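Local coordinates for protein methylglyoxal reductase (NADPH-dependent) (Candida albicans SC5314, PDB 6KWS) that probably reduces methylglyoxal and related carbonyl compounds with NADPH, as a Rossmann-fold enzyme of the extended short-chain dehydrogenase/reductase family, at residues Glu54-Val59 against Gly63-Val68; Gln27-Val32 against Gln70-Ala75; Asn106-Ile111 against Trp176-Ser181; Ala75-His80 against Ile249-Glu254; Ile123-Ala128 against Phe170-Ala175. The protein carries 1 engineered substitution. All blocks are in the same frame, centred on the assembly; numbering follows the deposited sequence.

Contact 1 (Glu54-Val59 against Gly63-Val68); sequences EIVEDV and GAFDKV
The ring of F65 takes V56 over one face and V59 at its rim. CG1 of V56 stands 4.2 Å above the ring plane, shifted from the centre toward the edge. V59 meets the ring at its CE1-CZ rim. Its side chain and that of F65 cross obliquely, with V59 CB 3.7 Å from F65 CE1. The backbone O of V59 lies near the ring plane, 3.4 Å from F65 CE1. The methyl of A64 also points across the contact. Its CB is 3.7 Å from V56 CG1 and also lies beside the carbonyl O of D58. In the Rossmann fold this is where strand 51-55 ends and the chain turns back into helix 66-71, with F65 at the helix N-cap position. D58 and V59 are part of the NADPH site, so the turn that packs on F65 also carries cofactor-binding residues. D58 OD1 bonds to the backbone N of G60, and D58 O bonds to T61 OG1. E54 and V68 run past each other in opposite directions, with E54 CG 4.0 Å from V68 CG2. The E54 chain bends at CG (chi2 -76°), and its OE1 bonds to H72 NE2. F65 also has F78 as an edge-to-face partner, and V107 and A110 of helix 92-114 touch it too.

Contact 2 (Gln27-Val32 against Gln70-Ala75); sequences QVIGTV and QKHGEA
I29 reaches from strand 27-32 onto the ring of H72, just after helix 66-71 ends. Strand 27-32 is the second strand of the Rossmann sheet in chain order and lies between strands 3-7 and 51-55. Along it, V28 turns to the other face and packs on L21 and L22 of helix 12-23. I29 comes next and makes the contact. Its CG1 sits beside the backbone N (chi1 -55°), and CD1 extends from there over one face of the H72 ring. I29 CD1 is 3.5 Å from H72 CG and lies close to ND1 as well. I29 CG1 stands 4.2 Å above the ring plane, offset toward the rim. The two side chains come from opposite directions. Further on, T31 packs on V56 and F65, and V32 pairs through its backbone with the chain at strand 51-55. The H72 ring is held by polar bonds at its edge. H72 ND1 donates to E74 OE1 over 3.3 Å at 149°. The acceptor lies in the ring plane and uses its syn lone pair. A type I turn from H72 to A75, closed by A75 N to H72 O at 3.1 Å, places E74 beside the ring. Carboxylates at both nitrogens would favour a protonated imidazole. The second is OE1 of E54, bonded to H72 NE2.

Contact 3 (Asn106-Ile111 against Trp176-Ser181); sequences NVLQAI and WDFIKS
L108 and F178 join two long helices, 92-114 and 160-181, that pack side by side on one face of the Rossmann sheet. The main interaction is a CH-pi contact. CB of L108 sits over the middle of the F178 ring, 3.8 Å from its centroid and 7° off the ring normal. F178 CG is anti to the backbone N (chi1 -178°). That torsion sends the ring straight across to helix 92-114, where the base of L108 lies over the ring centre. Apolar packing adds to this. The two side chains run past each other in opposite directions, so L108 CD1 reaches the root of the ring, 3.7 Å from F178 CB. At the other end of the ring the backbone of helix 92-114 is close, with F178 CZ 3.7 Å from L108 O. Each side chain thus lies along the other's stem. The third kind of approach is polar but is not a hydrogen bond. Q109 bends at CG and brings its amide to the ring edge, with the amide and ring planes 75° apart. Its NE2 makes a weak hydrogen bond to N113 OD1. Around the contact, V107 and I111 turn to the sheet and touch F78, while W176 packs on L189 and T191. Q109 OE1 lies in the plane of the F178 ring, 3.8 Å from CE2.

Contact 4 (Ala75-His80 against Ile249-Glu254); sequences AKVFLH and IAFENE
F251 carries its ring between the backbone N and the carbonyl carbon (chi1 72°), and V77 has CG1 anti to its backbone N (chi1 174°). Together these torsions turn both methyls of V77 to one face of the F251 ring. The contact joins the Rossmann sheet to helix 240-252 near its C-terminal end. Strand 75-80 is an inner strand there, between strands 3-7 and 120-124. V77 and F251 cross at about a right angle. V77 CG1 makes a CH-pi contact, 4.0 Å from the ring centroid and 22° off the normal. V77 CG2 lies over the other ring flank, 3.6 Å from F251 CD1. The two methyls therefore straddle the CG end of the ring. L79, two residues on, brings its branched end to the same ring, and it also packs on V4, V6 and V122 of the sheet. L21 of helix 12-23 touches F251 as well, so this helix shares the apolar layer. F78 points away from this contact, to the other face of the sheet. L79 CD2 approaches the F251 ring obliquely, 3.8 Å from its CD2.

Contact 5 (Ile123-Ala128 against Phe170-Ala175); sequences ITSSYA and FAEKAA
The hydroxyl of S125 donates a hydrogen bond to a buried carboxylate, that of E172. The bond from S125 OG to E172 OE2 is 2.8 Å long. The donor does not lie in the carboxylate plane but comes from above it, 36° out. S125 OG is anti to the backbone N (chi1 -170°), which points it from the end of strand 120-124 to helix 160-181. E172 answers with an extended chain. Its CG passes beside the serine, 3.4 Å from S125 OG. One turn further along the helix the contact becomes apolar, with I123 CD1 4.0 Å from A175 CB. This is the end of a central Rossmann strand, where the chain leaves the sheet near the cofactor site. S126 forms an ST turn, its OG accepting from the backbone N of A128 at 2.8 Å, and its side chain touches K168. K168 binds NADPH and is probably the lysine of the Tyr-x-x-x-Lys motif of this enzyme family. The side chains of S125 and K168 are about 5 Å apart. The other oxygen of E172, OE1, forms a salt bridge with R260 NE and a hydrogen bond with W176 NE1. With an arginine and two neutral donors around it, the buried carboxylate is probably ionised. It ties the turn after strand 120-124 to the helix that carries K168 and, through R260, to strand 260-269.

Overall arrangement
All five contacts belong to one Rossmann domain. Contacts 3, 4 and 5 are buried, while contacts 1 and 2 are partly buried. Contacts 1 and 2 share helix 66-71 and use the neighbouring strands 51-55 and 27-32; the bond between E54 and H72 joins them. Contacts 3 and 5 share helix 160-181. Contacts 4 and 5 use the adjacent strands 75-80 and 120-124, and contact 2 meets contact 4 at A75. Chemistry follows place. Contacts 3 and 4 centre on a phenylalanine ring with aliphatic groups over one face. Contact 1 sets an aromatic ring beside a cofactor-binding turn. Contact 2 has a histidine between carboxylates, and contact 5 buries a carboxylate near the cofactor site.

Contact 1 (Glu54-Val59 against Gly63-Val68)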
# COMPACT_ATOMS: atom_id res chain seq x y z
N GLU A 54 -15.84 4.28 13.04
CA GLU A 54 -15.51 5.00 14.26
C GLU A 54 -14.43 6.02 13.94
O GLU A 54 -13.66 5.86 12.99
CB GLU A 54 -15.04 4.05 15.36
CG GLU A 54 -16.06 2.99 15.74
CD GLU A 54 -17.22 3.56 16.60
OE1 GLU A 54 -18.01 2.77 17.14
OE2 GLU A 54 -17.33 4.81 16.75
N ILE A 55 -14.36 7.09 14.73
CA ILE A 55 -13.44 8.19 14.46
C ILE A 55 -12.18 8.05 15.29
O ILE A 55 -12.25 7.93 16.52
CB ILE A 55 -14.10 9.55 14.71
CG1 ILE A 55 -15.27 9.71 13.75
CG2 ILE A 55 -13.07 10.64 14.54
CD1 ILE A 55 -15.87 11.04 13.80
N VAL A 56 -11.02 8.09 14.62
CA VAL A 56 -9.71 8.13 15.25
C VAL A 56 -8.90 9.22 14.56
O VAL A 56 -8.36 9.01 13.46
CB VAL A 56 -8.99 6.78 15.15
CG1 VAL A 56 -7.57 6.88 15.71
CG2 VAL A 56 -9.78 5.68 15.84
N GLU A 57 -8.79 10.39 15.21
CA GLU A 57 -8.31 11.60 14.53
C GLU A 57 -6.81 11.55 14.25
O GLU A 57 -6.38 11.95 13.16
CB GLU A 57 -8.68 12.84 15.34
CG GLU A 57 -10.02 12.68 16.04
CD GLU A 57 -10.57 13.96 16.67
OE1 GLU A 57 -10.45 15.05 16.04
OE2 GLU A 57 -11.15 13.88 17.78
N ASP A 58 -5.99 11.08 15.20
CA ASP A 58 -4.57 10.85 14.94
C ASP A 58 -4.25 9.41 15.28
O ASP A 58 -4.29 9.03 16.45
CB ASP A 58 -3.66 11.80 15.74
CG ASP A 58 -2.20 11.79 15.21
OD1 ASP A 58 -1.63 10.69 14.99
OD2 ASP A 58 -1.63 12.90 15.00
N VAL A 59 -3.92 8.62 14.26
CA VAL A 59 -3.83 7.17 14.47
C VAL A 59 -2.50 6.75 15.04
O VAL A 59 -2.33 5.59 15.41
CB VAL A 59 -4.15 6.38 13.17
CG1 VAL A 59 -5.43 6.90 12.54
CG2 VAL A 59 -3.00 6.44 12.20
N GLY A 63 -2.88 5.39 22.67
CA GLY A 63 -4.27 5.11 22.97
C GLY A 63 -5.28 5.49 21.91
O GLY A 63 -6.49 5.44 22.18
N ALA A 64 -4.84 5.85 20.70
CA ALA A 64 -5.77 6.27 19.65
C ALA A 64 -6.86 5.22 19.40
O ALA A 64 -8.02 5.57 19.17
CB ALA A 64 -5.02 6.57 18.36
N PHE A 65 -6.50 3.94 19.48
CA PHE A 65 -7.40 2.86 19.12
C PHE A 65 -8.03 2.14 20.31
O PHE A 65 -8.62 1.06 20.13
CB PHE A 65 -6.66 1.84 18.23
CG PHE A 65 -6.40 2.34 16.83
CD1 PHE A 65 -5.19 2.93 16.50
CD2 PHE A 65 -7.37 2.21 15.84
CE1 PHE A 65 -4.94 3.39 15.21
CE2 PHE A 65 -7.13 2.66 14.56
CZ PHE A 65 -5.91 3.26 14.25
N ASP A 66 -7.95 2.69 21.53
CA ASP A 66 -8.47 1.98 22.70
C ASP A 66 -9.99 1.97 22.70
O ASP A 66 -10.62 0.91 22.79
CB ASP A 66 -7.96 2.61 23.99
CG ASP A 66 -6.47 2.71 24.01
OD1 ASP A 66 -5.89 2.69 22.90
OD2 ASP A 66 -5.87 2.84 25.11
N LYS A 67 -10.59 3.16 22.60
CA LYS A 67 -12.04 3.27 22.70
C LYS A 67 -12.74 2.45 21.63
O LYS A 67 -13.75 1.79 21.90
CB LYS A 67 -12.43 4.76 22.64
CG LYS A 67 -13.84 5.05 22.18
CD LYS A 67 -14.08 6.57 22.12
CE LYS A 67 -15.51 6.90 21.67
NZ LYS A 67 -15.72 8.33 21.32
N VAL A 68 -12.18 2.41 20.41
CA VAL A 68 -12.79 1.57 19.39
C VAL A 68 -12.56 0.09 19.69
O VAL A 68 -13.45 -0.75 19.46
CB VAL A 68 -12.28 1.97 18.00
CG1 VAL A 68 -10.77 1.99 17.99
CG2 VAL A 68 -12.81 1.02 16.93

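Contact 2 (Gln27-Val32 against Gln70-Ala75)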
# COMPACT_ATOMS: atom_id res chain seq x y z
N GLN A 27 -18.54 -8.16 8.59
CA GLN A 27 -18.96 -6.90 9.18
C GLN A 27 -17.72 -6.03 9.33
O GLN A 27 -16.74 -6.43 9.98
CB GLN A 27 -19.69 -7.12 10.51
CG GLN A 27 -21.15 -7.52 10.31
CD GLN A 27 -22.05 -7.13 11.47
OE1 GLN A 27 -22.30 -7.93 12.38
NE2 GLN A 27 -22.54 -5.88 11.44
N VAL A 28 -17.74 -4.87 8.70
CA VAL A 28 -16.57 -4.00 8.63
C VAL A 28 -16.80 -2.79 9.51
O VAL A 28 -17.85 -2.15 9.46
CB VAL A 28 -16.27 -3.58 7.18
CG1 VAL A 28 -14.95 -2.82 7.12
CG2 VAL A 28 -16.23 -4.82 6.31
N ILE A 29 -15.81 -2.49 10.34
CA ILE A 29 -15.76 -1.25 11.09
C ILE A 29 -14.52 -0.51 10.61
O ILE A 29 -13.39 -0.92 10.89
CB ILE A 29 -15.69 -1.49 12.61
CG1 ILE A 29 -16.86 -2.36 13.06
CG2 ILE A 29 -15.65 -0.15 13.34
CD1 ILE A 29 -16.63 -2.94 14.43
N GLY A 30 -14.73 0.56 9.88
CA GLY A 30 -13.62 1.35 9.42
C GLY A 30 -13.33 2.46 10.40
O GLY A 30 -14.22 2.97 11.05
N THR A 31 -12.07 2.82 10.51
CA THR A 31 -11.74 4.02 11.25
C THR A 31 -11.40 5.11 10.26
O THR A 31 -10.78 4.85 9.22
CB THR A 31 -10.58 3.81 12.24
OG1 THR A 31 -9.33 3.80 11.53
CG2 THR A 31 -10.76 2.51 13.04
N VAL A 32 -11.84 6.32 10.57
CA VAL A 32 -11.67 7.47 9.72
C VAL A 32 -11.33 8.63 10.63
O VAL A 32 -11.52 8.56 11.84
CB VAL A 32 -12.93 7.78 8.89
CG1 VAL A 32 -13.15 6.71 7.85
CG2 VAL A 32 -14.15 7.90 9.80
N GLN A 70 -12.31 -1.25 22.73
CA GLN A 70 -13.16 -1.63 23.85
C GLN A 70 -14.63 -1.73 23.43
O GLN A 70 -15.31 -2.70 23.78
CB GLN A 70 -13.00 -0.65 25.00
CG GLN A 70 -11.67 -0.73 25.71
CD GLN A 70 -11.28 0.60 26.30
OE1 GLN A 70 -12.10 1.50 26.39
NE2 GLN A 70 -10.00 0.74 26.66
N LYS A 71 -15.12 -0.75 22.67
CA LYS A 71 -16.52 -0.79 22.25
C LYS A 71 -16.84 -1.97 21.34
O LYS A 71 -18.02 -2.34 21.23
CB LYS A 71 -16.87 0.48 21.51
CG LYS A 71 -17.13 1.62 22.39
CD LYS A 71 -17.50 2.81 21.55
CE LYS A 71 -17.23 4.07 22.34
NZ LYS A 71 -16.97 3.77 23.79
N HIS A 72 -15.85 -2.53 20.64
CA HIS A 72 -16.15 -3.59 19.68
C HIS A 72 -15.36 -4.86 19.98
O HIS A 72 -14.55 -5.32 19.16
CB HIS A 72 -15.87 -3.12 18.25
CG HIS A 72 -16.76 -2.00 17.81
ND1 HIS A 72 -17.99 -2.21 17.22
CD2 HIS A 72 -16.61 -0.66 17.90
CE1 HIS A 72 -18.55 -1.04 16.95
NE2 HIS A 72 -17.73 -0.09 17.36
N GLY A 73 -15.61 -5.45 21.14
CA GLY A 73 -14.89 -6.64 21.57
C GLY A 73 -15.16 -7.87 20.74
O GLY A 73 -14.53 -8.91 21.00
N GLU A 74 -16.06 -7.80 19.77
CA GLU A 74 -16.33 -8.94 18.89
C GLU A 74 -15.44 -8.96 17.65
O GLU A 74 -15.55 -9.88 16.83
CB GLU A 74 -17.81 -8.97 18.49
CG GLU A 74 -18.35 -7.86 17.54
CD GLU A 74 -18.24 -6.43 18.09
OE1 GLU A 74 -18.35 -5.48 17.27
OE2 GLU A 74 -18.04 -6.26 19.31
N ALA A 75 -14.56 -7.96 17.50
CA ALA A 75 -13.65 -7.93 16.36
C ALA A 75 -12.59 -9.02 16.49
O ALA A 75 -11.93 -9.15 17.52
CB ALA A 75 -12.98 -6.56 16.27

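Contact 3 (Asn106-Ile111 against Trp176-Ser181)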
# COMPACT_ATOMS: atom_id res chain seq x y z
N ASN A 106 2.30 2.25 19.42
CA ASN A 106 1.04 2.63 20.05
C ASN A 106 -0.13 1.79 19.53
O ASN A 106 -0.99 1.36 20.31
CB ASN A 106 0.78 4.12 19.83
CG ASN A 106 1.74 5.02 20.60
OD1 ASN A 106 2.28 4.64 21.64
ND2 ASN A 106 1.95 6.23 20.08
N VAL A 107 -0.18 1.54 18.22
CA VAL A 107 -1.28 0.76 17.64
C VAL A 107 -1.27 -0.65 18.21
O VAL A 107 -2.30 -1.15 18.69
CB VAL A 107 -1.19 0.75 16.10
CG1 VAL A 107 -2.23 -0.15 15.49
CG2 VAL A 107 -1.31 2.15 15.54
N LEU A 108 -0.12 -1.32 18.15
CA LEU A 108 -0.02 -2.68 18.66
C LEU A 108 -0.24 -2.74 20.16
O LEU A 108 -0.81 -3.70 20.68
CB LEU A 108 1.33 -3.28 18.29
CG LEU A 108 1.52 -3.54 16.81
CD1 LEU A 108 2.97 -3.88 16.60
CD2 LEU A 108 0.60 -4.66 16.31
N GLN A 109 0.22 -1.71 20.89
CA GLN A 109 -0.04 -1.67 22.32
C GLN A 109 -1.54 -1.65 22.61
O GLN A 109 -2.03 -2.39 23.48
CB GLN A 109 0.66 -0.47 22.97
CG GLN A 109 0.57 -0.50 24.49
CD GLN A 109 1.65 -1.38 25.11
OE1 GLN A 109 2.83 -1.27 24.75
NE2 GLN A 109 1.25 -2.28 26.00
N ALA A 110 -2.31 -0.83 21.88
CA ALA A 110 -3.76 -0.83 22.09
C ALA A 110 -4.34 -2.22 21.82
O ALA A 110 -5.17 -2.71 22.59
CB ALA A 110 -4.43 0.22 21.22
N ILE A 111 -3.90 -2.87 20.75
CA ILE A 111 -4.41 -4.21 20.49
C ILE A 111 -3.97 -5.15 21.61
O ILE A 111 -4.72 -6.06 21.99
CB ILE A 111 -3.96 -4.69 19.10
CG1 ILE A 111 -4.46 -3.70 18.04
CG2 ILE A 111 -4.45 -6.11 18.82
CD1 ILE A 111 -3.78 -3.84 16.69
N TRP A 176 7.58 -6.12 14.34
CA TRP A 176 8.11 -7.44 14.66
C TRP A 176 8.79 -7.43 16.02
O TRP A 176 8.68 -8.40 16.78
CB TRP A 176 9.07 -7.94 13.59
CG TRP A 176 8.41 -8.21 12.28
CD1 TRP A 176 8.60 -7.53 11.12
CD2 TRP A 176 7.43 -9.22 12.00
NE1 TRP A 176 7.82 -8.06 10.13
CE2 TRP A 176 7.08 -9.09 10.65
CE3 TRP A 176 6.82 -10.21 12.76
CZ2 TRP A 176 6.15 -9.93 10.03
CZ3 TRP A 176 5.89 -11.05 12.15
CH2 TRP A 176 5.57 -10.90 10.79
N ASP A 177 9.50 -6.34 16.34
CA ASP A 177 10.02 -6.20 17.69
C ASP A 177 8.90 -6.35 18.71
O ASP A 177 9.08 -7.03 19.73
CB ASP A 177 10.73 -4.86 17.88
CG ASP A 177 12.08 -4.80 17.19
OD1 ASP A 177 12.73 -3.73 17.23
OD2 ASP A 177 12.49 -5.84 16.59
N PHE A 178 7.74 -5.77 18.44
CA PHE A 178 6.70 -5.77 19.46
C PHE A 178 6.25 -7.19 19.76
O PHE A 178 6.19 -7.59 20.93
CB PHE A 178 5.51 -4.92 19.02
CG PHE A 178 4.43 -4.85 20.07
CD1 PHE A 178 3.51 -5.88 20.22
CD2 PHE A 178 4.35 -3.76 20.92
CE1 PHE A 178 2.53 -5.82 21.19
CE2 PHE A 178 3.36 -3.70 21.89
CZ PHE A 178 2.45 -4.73 22.03
N ILE A 179 5.92 -7.96 18.73
CA ILE A 179 5.36 -9.27 19.01
C ILE A 179 6.45 -10.23 19.46
O ILE A 179 6.18 -11.18 20.20
CB ILE A 179 4.59 -9.80 17.80
CG1 ILE A 179 5.52 -9.97 16.62
CG2 ILE A 179 3.45 -8.85 17.45
CD1 ILE A 179 5.45 -11.31 15.98
N LYS A 180 7.70 -10.03 19.03
CA LYS A 180 8.74 -10.94 19.49
C LYS A 180 9.24 -10.57 20.89
O LYS A 180 9.70 -11.45 21.63
CB LYS A 180 9.88 -11.00 18.48
CG LYS A 180 9.62 -11.96 17.33
CD LYS A 180 10.27 -11.49 16.03
CE LYS A 180 9.83 -12.34 14.84
NZ LYS A 180 9.75 -13.76 15.22
N SER A 181 9.13 -9.31 21.28
CA SER A 181 9.66 -8.83 22.56
C SER A 181 8.63 -8.85 23.68
O SER A 181 9.02 -8.97 24.85
CB SER A 181 10.22 -7.41 22.39
OG SER A 181 10.06 -6.62 23.55

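Contact 4 (Ala75-His80 against Ile249-Glu254)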
# COMPACT_ATOMS: atom_id res chain seq x y z
N ALA A 75 -14.56 -7.96 17.50
CA ALA A 75 -13.65 -7.93 16.36
C ALA A 75 -12.59 -9.02 16.49
O ALA A 75 -11.93 -9.15 17.52
CB ALA A 75 -12.98 -6.56 16.27
N LYS A 76 -12.43 -9.82 15.43
CA LYS A 76 -11.43 -10.87 15.38
C LYS A 76 -10.19 -10.49 14.59
O LYS A 76 -9.13 -11.08 14.82
CB LYS A 76 -12.04 -12.14 14.77
CG LYS A 76 -13.27 -12.64 15.51
CD LYS A 76 -12.95 -13.93 16.26
CE LYS A 76 -14.05 -14.33 17.23
NZ LYS A 76 -14.81 -15.53 16.76
N VAL A 77 -10.31 -9.54 13.67
CA VAL A 77 -9.23 -9.17 12.77
C VAL A 77 -9.03 -7.67 12.84
O VAL A 77 -10.01 -6.91 12.85
CB VAL A 77 -9.53 -9.59 11.31
CG1 VAL A 77 -8.45 -9.07 10.40
CG2 VAL A 77 -9.61 -11.09 11.20
N PHE A 78 -7.78 -7.23 12.88
CA PHE A 78 -7.45 -5.82 12.77
C PHE A 78 -6.55 -5.61 11.56
O PHE A 78 -5.37 -5.99 11.59
CB PHE A 78 -6.79 -5.31 14.05
CG PHE A 78 -6.60 -3.80 14.10
CD1 PHE A 78 -5.60 -3.19 13.36
CD2 PHE A 78 -7.40 -3.02 14.91
CE1 PHE A 78 -5.42 -1.82 13.42
CE2 PHE A 78 -7.22 -1.65 14.98
CZ PHE A 78 -6.22 -1.05 14.24
N LEU A 79 -7.09 -5.00 10.50
CA LEU A 79 -6.33 -4.62 9.32
C LEU A 79 -5.85 -3.18 9.48
O LEU A 79 -6.66 -2.25 9.44
CB LEU A 79 -7.18 -4.76 8.06
CG LEU A 79 -7.78 -6.12 7.79
CD1 LEU A 79 -8.55 -6.08 6.49
CD2 LEU A 79 -6.69 -7.13 7.71
N HIS A 80 -4.55 -3.00 9.63
CA HIS A 80 -3.99 -1.67 9.87
C HIS A 80 -3.49 -1.12 8.54
O HIS A 80 -2.46 -1.56 8.01
CB HIS A 80 -2.88 -1.78 10.92
CG HIS A 80 -2.27 -0.47 11.30
ND1 HIS A 80 -3.00 0.69 11.42
CD2 HIS A 80 -0.99 -0.14 11.60
CE1 HIS A 80 -2.19 1.68 11.76
NE2 HIS A 80 -0.97 1.20 11.88
N ILE A 249 -6.58 -12.26 1.96
CA ILE A 249 -6.03 -13.61 2.03
C ILE A 249 -5.08 -13.73 3.22
O ILE A 249 -4.93 -14.82 3.79
CB ILE A 249 -5.32 -14.00 0.71
CG1 ILE A 249 -6.24 -13.78 -0.51
CG2 ILE A 249 -4.85 -15.44 0.75
CD1 ILE A 249 -7.45 -14.66 -0.52
N ALA A 250 -4.51 -12.61 3.66
CA ALA A 250 -3.48 -12.66 4.69
C ALA A 250 -4.02 -13.13 6.04
O ALA A 250 -3.26 -13.70 6.83
CB ALA A 250 -2.81 -11.30 4.85
N PHE A 251 -5.29 -12.88 6.34
CA PHE A 251 -5.85 -13.41 7.58
C PHE A 251 -6.80 -14.60 7.37
O PHE A 251 -7.08 -15.31 8.33
CB PHE A 251 -6.56 -12.31 8.38
CG PHE A 251 -7.86 -11.84 7.78
CD1 PHE A 251 -9.04 -12.58 7.95
CD2 PHE A 251 -7.92 -10.65 7.09
CE1 PHE A 251 -10.24 -12.15 7.40
CE2 PHE A 251 -9.12 -10.21 6.55
CZ PHE A 251 -10.28 -10.96 6.71
N GLU A 252 -7.28 -14.83 6.15
CA GLU A 252 -8.16 -15.97 5.91
C GLU A 252 -7.38 -17.26 5.74
O GLU A 252 -7.87 -18.34 6.11
CB GLU A 252 -9.02 -15.73 4.67
CG GLU A 252 -10.09 -14.67 4.79
CD GLU A 252 -11.00 -14.65 3.56
OE1 GLU A 252 -10.49 -14.88 2.43
OE2 GLU A 252 -12.23 -14.42 3.71
N ASN A 253 -6.20 -17.18 5.15
CA ASN A 253 -5.30 -18.32 5.04
C ASN A 253 -4.44 -18.41 6.30
O ASN A 253 -3.81 -17.43 6.72
CB ASN A 253 -4.43 -18.18 3.80
CG ASN A 253 -3.43 -19.28 3.65
OD1 ASN A 253 -3.36 -20.20 4.48
ND2 ASN A 253 -2.64 -19.22 2.59
N GLU A 254 -4.42 -19.60 6.90
CA GLU A 254 -3.67 -19.78 8.14
C GLU A 254 -2.17 -19.74 7.90
O GLU A 254 -1.42 -19.26 8.75
CB GLU A 254 -4.08 -21.08 8.84
CG GLU A 254 -5.61 -21.34 8.94
CD GLU A 254 -6.27 -21.80 7.61
OE1 GLU A 254 -7.29 -21.20 7.20
OE2 GLU A 254 -5.76 -22.75 6.96

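Contact 5 (Ile123-Ala128 against Phe170-Ala175)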
# COMPACT_ATOMS: atom_id res chain seq x y z
N ILE A 123 -0.73 -5.60 8.74
CA ILE A 123 -0.19 -4.25 8.60
C ILE A 123 0.34 -4.06 7.19
O ILE A 123 1.02 -4.93 6.65
CB ILE A 123 0.94 -3.97 9.62
CG1 ILE A 123 0.38 -4.00 11.04
CG2 ILE A 123 1.56 -2.63 9.35
CD1 ILE A 123 1.43 -3.73 12.08
N THR A 124 0.03 -2.90 6.61
CA THR A 124 0.61 -2.56 5.32
C THR A 124 2.02 -2.04 5.53
O THR A 124 2.21 -1.01 6.19
CB THR A 124 -0.21 -1.51 4.59
OG1 THR A 124 -1.60 -1.80 4.76
CG2 THR A 124 0.14 -1.51 3.11
N SER A 125 2.99 -2.74 4.97
CA SER A 125 4.34 -2.21 4.97
C SER A 125 4.67 -1.78 3.54
O SER A 125 3.84 -1.15 2.88
CB SER A 125 5.31 -3.25 5.54
OG SER A 125 6.58 -2.67 5.76
N SER A 126 5.86 -2.13 3.05
CA SER A 126 6.29 -1.64 1.75
C SER A 126 7.49 -2.45 1.29
O SER A 126 8.30 -2.89 2.11
CB SER A 126 6.65 -0.15 1.78
OG SER A 126 7.44 0.21 0.65
N TYR A 127 7.58 -2.64 -0.03
CA TYR A 127 8.80 -3.15 -0.62
C TYR A 127 10.02 -2.37 -0.13
O TYR A 127 11.12 -2.91 -0.03
CB TYR A 127 8.69 -3.09 -2.15
CG TYR A 127 9.89 -3.61 -2.91
CD1 TYR A 127 10.34 -4.92 -2.73
CD2 TYR A 127 10.58 -2.79 -3.80
CE1 TYR A 127 11.44 -5.40 -3.42
CE2 TYR A 127 11.69 -3.27 -4.50
CZ TYR A 127 12.11 -4.56 -4.31
OH TYR A 127 13.20 -5.04 -4.99
N ALA A 128 9.83 -1.09 0.20
CA ALA A 128 10.93 -0.29 0.71
C ALA A 128 11.51 -0.85 2.00
O ALA A 128 12.65 -0.53 2.32
CB ALA A 128 10.47 1.15 0.93
N PHE A 170 11.77 1.10 9.46
CA PHE A 170 11.78 1.13 10.92
C PHE A 170 10.39 0.91 11.50
O PHE A 170 10.27 0.24 12.53
CB PHE A 170 12.42 2.43 11.43
CG PHE A 170 13.90 2.47 11.18
CD1 PHE A 170 14.75 1.59 11.87
CD2 PHE A 170 14.44 3.31 10.22
CE1 PHE A 170 16.12 1.58 11.63
CE2 PHE A 170 15.82 3.31 9.96
CZ PHE A 170 16.66 2.43 10.68
N ALA A 171 9.34 1.39 10.82
CA ALA A 171 7.97 1.08 11.23
C ALA A 171 7.73 -0.42 11.27
O ALA A 171 7.14 -0.94 12.23
CB ALA A 171 6.96 1.75 10.31
N GLU A 172 8.17 -1.15 10.24
CA GLU A 172 7.96 -2.59 10.24
C GLU A 172 8.88 -3.29 11.23
O GLU A 172 8.48 -4.28 11.87
CB GLU A 172 8.15 -3.17 8.83
CG GLU A 172 7.31 -4.45 8.61
CD GLU A 172 7.84 -5.35 7.49
OE1 GLU A 172 7.85 -6.59 7.68
OE2 GLU A 172 8.24 -4.84 6.42
N LYS A 173 10.13 -2.83 11.34
CA LYS A 173 11.04 -3.38 12.34
C LYS A 173 10.41 -3.28 13.72
O LYS A 173 10.50 -4.20 14.53
CB LYS A 173 12.38 -2.64 12.28
CG LYS A 173 13.56 -3.39 12.83
CD LYS A 173 13.92 -2.95 14.21
CE LYS A 173 15.24 -3.31 14.59
NZ LYS A 173 16.16 -2.96 13.59
N ALA A 174 9.67 -2.19 13.96
CA ALA A 174 9.07 -1.98 15.26
C ALA A 174 7.93 -2.96 15.52
O ALA A 174 7.76 -3.43 16.66
CB ALA A 174 8.58 -0.54 15.36
N ALA A 175 7.14 -3.28 14.50
CA ALA A 175 6.05 -4.24 14.67
C ALA A 175 6.56 -5.62 15.05
O ALA A 175 6.02 -6.26 15.96
CB ALA A 175 5.20 -4.32 13.41